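Local coordinates for macrophage migration inhibitory factor-like protein (Leishmania major, PDB 3FWT) that is of unknown function but belongs to the macrophage migration inhibitory factor family, whose members assemble as trimers of alpha/beta subunits, at residues A103-E108 and E114-F119. Numbering follows the deposited sequence.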
loop_
_atom_site.group_PDB
_atom_site.type_symbol
_atom_site.label_atom_id
_atom_site.label_comp_id
_atom_site.label_asym_id
_atom_site.label_seq_id
_atom_site.Cartn_x
_atom_site.Cartn_y
_atom_site.Cartn_z
ATOM N N ALA A 103 5.990 19.616 -2.809
ATOM C CA ALA A 103 6.171 20.656 -3.834
ATOM C C ALA A 103 6.079 20.089 -5.251
ATOM O O ALA A 103 5.463 20.659 -6.142
ATOM C CB ALA A 103 7.552 21.410 -3.656
ATOM N N ALA A 104 6.739 18.954 -5.477
ATOM C CA ALA A 104 6.682 18.315 -6.780
ATOM C C ALA A 104 5.261 17.926 -7.153
ATOM O O ALA A 104 4.896 18.070 -8.333
ATOM C CB ALA A 104 7.693 17.019 -6.846
ATOM N N ILE A 105 4.471 17.412 -6.190
ATOM C CA ILE A 105 3.024 17.053 -6.471
ATOM C C ILE A 105 2.216 18.296 -6.771
ATOM O O ILE A 105 1.388 18.369 -7.720
ATOM C CB ILE A 105 2.383 16.338 -5.287
ATOM C CG1 ILE A 105 3.007 14.958 -5.072
ATOM C CG2 ILE A 105 0.895 16.174 -5.516
ATOM C CD1 ILE A 105 2.887 14.220 -6.305
ATOM N N THR A 106 2.470 19.328 -5.978
ATOM C CA THR A 106 1.722 20.583 -6.280
ATOM C C THR A 106 1.997 21.132 -7.682
ATOM O O THR A 106 1.100 21.583 -8.460
ATOM C CB THR A 106 2.006 21.655 -5.190
ATOM O OG1 THR A 106 1.598 21.154 -3.899
ATOM C CG2 THR A 106 1.208 22.918 -5.526
ATOM N N LYS A 107 3.263 21.157 -8.052
ATOM C CA LYS A 107 3.634 21.618 -9.393
ATOM C C LYS A 107 3.054 20.757 -10.500
ATOM O O LYS A 107 2.536 21.267 -11.502
ATOM C CB LYS A 107 5.152 21.646 -9.524
ATOM C CG LYS A 107 5.725 22.239 -10.889
ATOM C CD LYS A 107 7.255 22.123 -10.846
ATOM C CE LYS A 107 7.906 23.166 -11.762
ATOM N NZ LYS A 107 8.947 23.913 -10.974
ATOM N N GLU A 108 3.135 19.438 -10.368
ATOM C CA GLU A 108 2.732 18.661 -11.526
ATOM C C GLU A 108 1.234 18.487 -11.519
ATOM O O GLU A 108 0.629 18.319 -12.583
ATOM C CB GLU A 108 3.366 17.281 -11.541
ATOM C CG GLU A 108 4.898 17.265 -11.760
ATOM C CD GLU A 108 5.387 18.096 -12.934
ATOM O OE1 GLU A 108 4.825 17.985 -14.057
ATOM O OE2 GLU A 108 6.335 18.906 -12.685
ATOM N N GLU A 114 -1.872 21.352 1.569
ATOM C CA GLU A 114 -2.753 20.959 2.674
ATOM C C GLU A 114 -3.616 19.722 2.380
ATOM O O GLU A 114 -4.314 19.218 3.285
ATOM C CB GLU A 114 -3.643 22.103 3.212
ATOM C CG GLU A 114 -4.550 22.773 2.109
ATOM C CD GLU A 114 -3.800 23.854 1.268
ATOM O OE1 GLU A 114 -4.489 24.690 0.606
ATOM O OE2 GLU A 114 -2.529 23.876 1.266
ATOM N N ARG A 115 -3.567 19.232 1.149
ATOM C CA ARG A 115 -4.283 17.944 0.860
ATOM C C ARG A 115 -3.295 16.897 0.386
ATOM O O ARG A 115 -3.642 16.027 -0.432
ATOM C CB ARG A 115 -5.332 18.220 -0.245
ATOM C CG ARG A 115 -6.445 19.249 0.255
ATOM C CD ARG A 115 -7.474 19.514 -0.840
ATOM N NE ARG A 115 -8.259 18.303 -1.147
ATOM C CZ ARG A 115 -9.168 17.740 -0.343
ATOM N NH1 ARG A 115 -9.510 18.315 0.768
ATOM N NH2 ARG A 115 -9.839 16.618 -0.710
ATOM N N ILE A 116 -2.063 16.950 0.900
ATOM C CA ILE A 116 -1.056 15.935 0.497
ATOM C C ILE A 116 -0.576 15.216 1.757
ATOM O O ILE A 116 -0.128 15.888 2.720
ATOM C CB ILE A 116 0.181 16.561 -0.217
ATOM C CG1 ILE A 116 -0.220 17.178 -1.566
ATOM C CG2 ILE A 116 1.252 15.474 -0.464
ATOM C CD1 ILE A 116 0.955 18.095 -2.186
ATOM N N TYR A 117 -0.713 13.893 1.817
ATOM C CA TYR A 117 -0.168 13.105 2.951
ATOM C C TYR A 117 1.058 12.332 2.458
ATOM O O TYR A 117 1.057 11.764 1.333
ATOM C CB TYR A 117 -1.209 12.127 3.497
ATOM C CG TYR A 117 -2.031 12.587 4.665
ATOM C CD1 TYR A 117 -2.079 13.918 5.027
ATOM C CD2 TYR A 117 -2.821 11.679 5.362
ATOM C CE1 TYR A 117 -2.806 14.323 6.085
ATOM C CE2 TYR A 117 -3.559 12.052 6.441
ATOM C CZ TYR A 117 -3.553 13.377 6.786
ATOM O OH TYR A 117 -4.262 13.755 7.848
ATOM N N VAL A 118 2.148 12.347 3.224
ATOM C CA VAL A 118 3.319 11.494 2.885
ATOM C C VAL A 118 3.653 10.619 4.108
ATOM O O VAL A 118 3.760 11.165 5.232
ATOM C CB VAL A 118 4.536 12.304 2.459
ATOM C CG1 VAL A 118 5.699 11.370 1.872
ATOM C CG2 VAL A 118 4.123 13.329 1.394
ATOM N N PHE A 119 3.694 9.287 3.929
ATOM C CA PHE A 119 4.065 8.363 5.010
ATOM C C PHE A 119 5.316 7.554 4.639
ATOM O O PHE A 119 5.462 7.137 3.503
ATOM C CB PHE A 119 2.961 7.346 5.261
ATOM C CG PHE A 119 1.759 7.918 5.900
ATOM C CD1 PHE A 119 0.939 8.785 5.198
ATOM C CD2 PHE A 119 1.387 7.533 7.171
ATOM C CE1 PHE A 119 -0.163 9.266 5.793
ATOM C CE2 PHE A 119 0.263 8.044 7.764
ATOM C CZ PHE A 119 -0.499 8.908 7.060
#
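The CD1 methyl of Ile116, at the start of strand 116-128, reaches across to helix 92-109 and touches both Ile105 and Thr106. It lies 3.8 Å from CB of Ile105, about as close to that residue's CG2 methyl, and 3.6 Å from OG1 of Thr106. Its reach comes from an extended side chain: chi2 of 168° carries CD1 straight out from the sheet, whereas chi2 of -56° in Ile105 folds its own CD1 away from the strand, leaving the branched carbon and CG2 to do the touching. Beta-branched Ile116 suits a strand, while Ile105 suits its buried helix face because it is large and apolar. Ile105 continues the apolar layer onto Leu40 and Tyr44 of helix 34-52, and Ile116 also packs on Ala102 and Ile111.

Thr106 marks the change from this tight, buried centre to a partly exposed flank. Its hydroxyl lies beside the backbone N (chi1 -60°), where its single proton is shared between the carbonyl of Ile111, the stronger partner, in the connecting loop and that of Ala102, one turn back; threonine thus meets a methyl group while its polar atom is satisfied elsewhere.

The contact closes the second half of the beta-alpha-beta unit formed by strand 79-85, helix 92-109 and strand 116-128, while the strand's next residues, Tyr117 to Phe119, pair with a strand of the second subunit and carry the sheet across the interface. With just 114 Å² buried, the direct contact is small and nondirectional, mostly apolar with one methyl against a hydroxyl oxygen, and it probably adds to a packing shared with Ala102, Ile111 and helix 34-52, while directional bonding is left to the helix, loop and sheet around it.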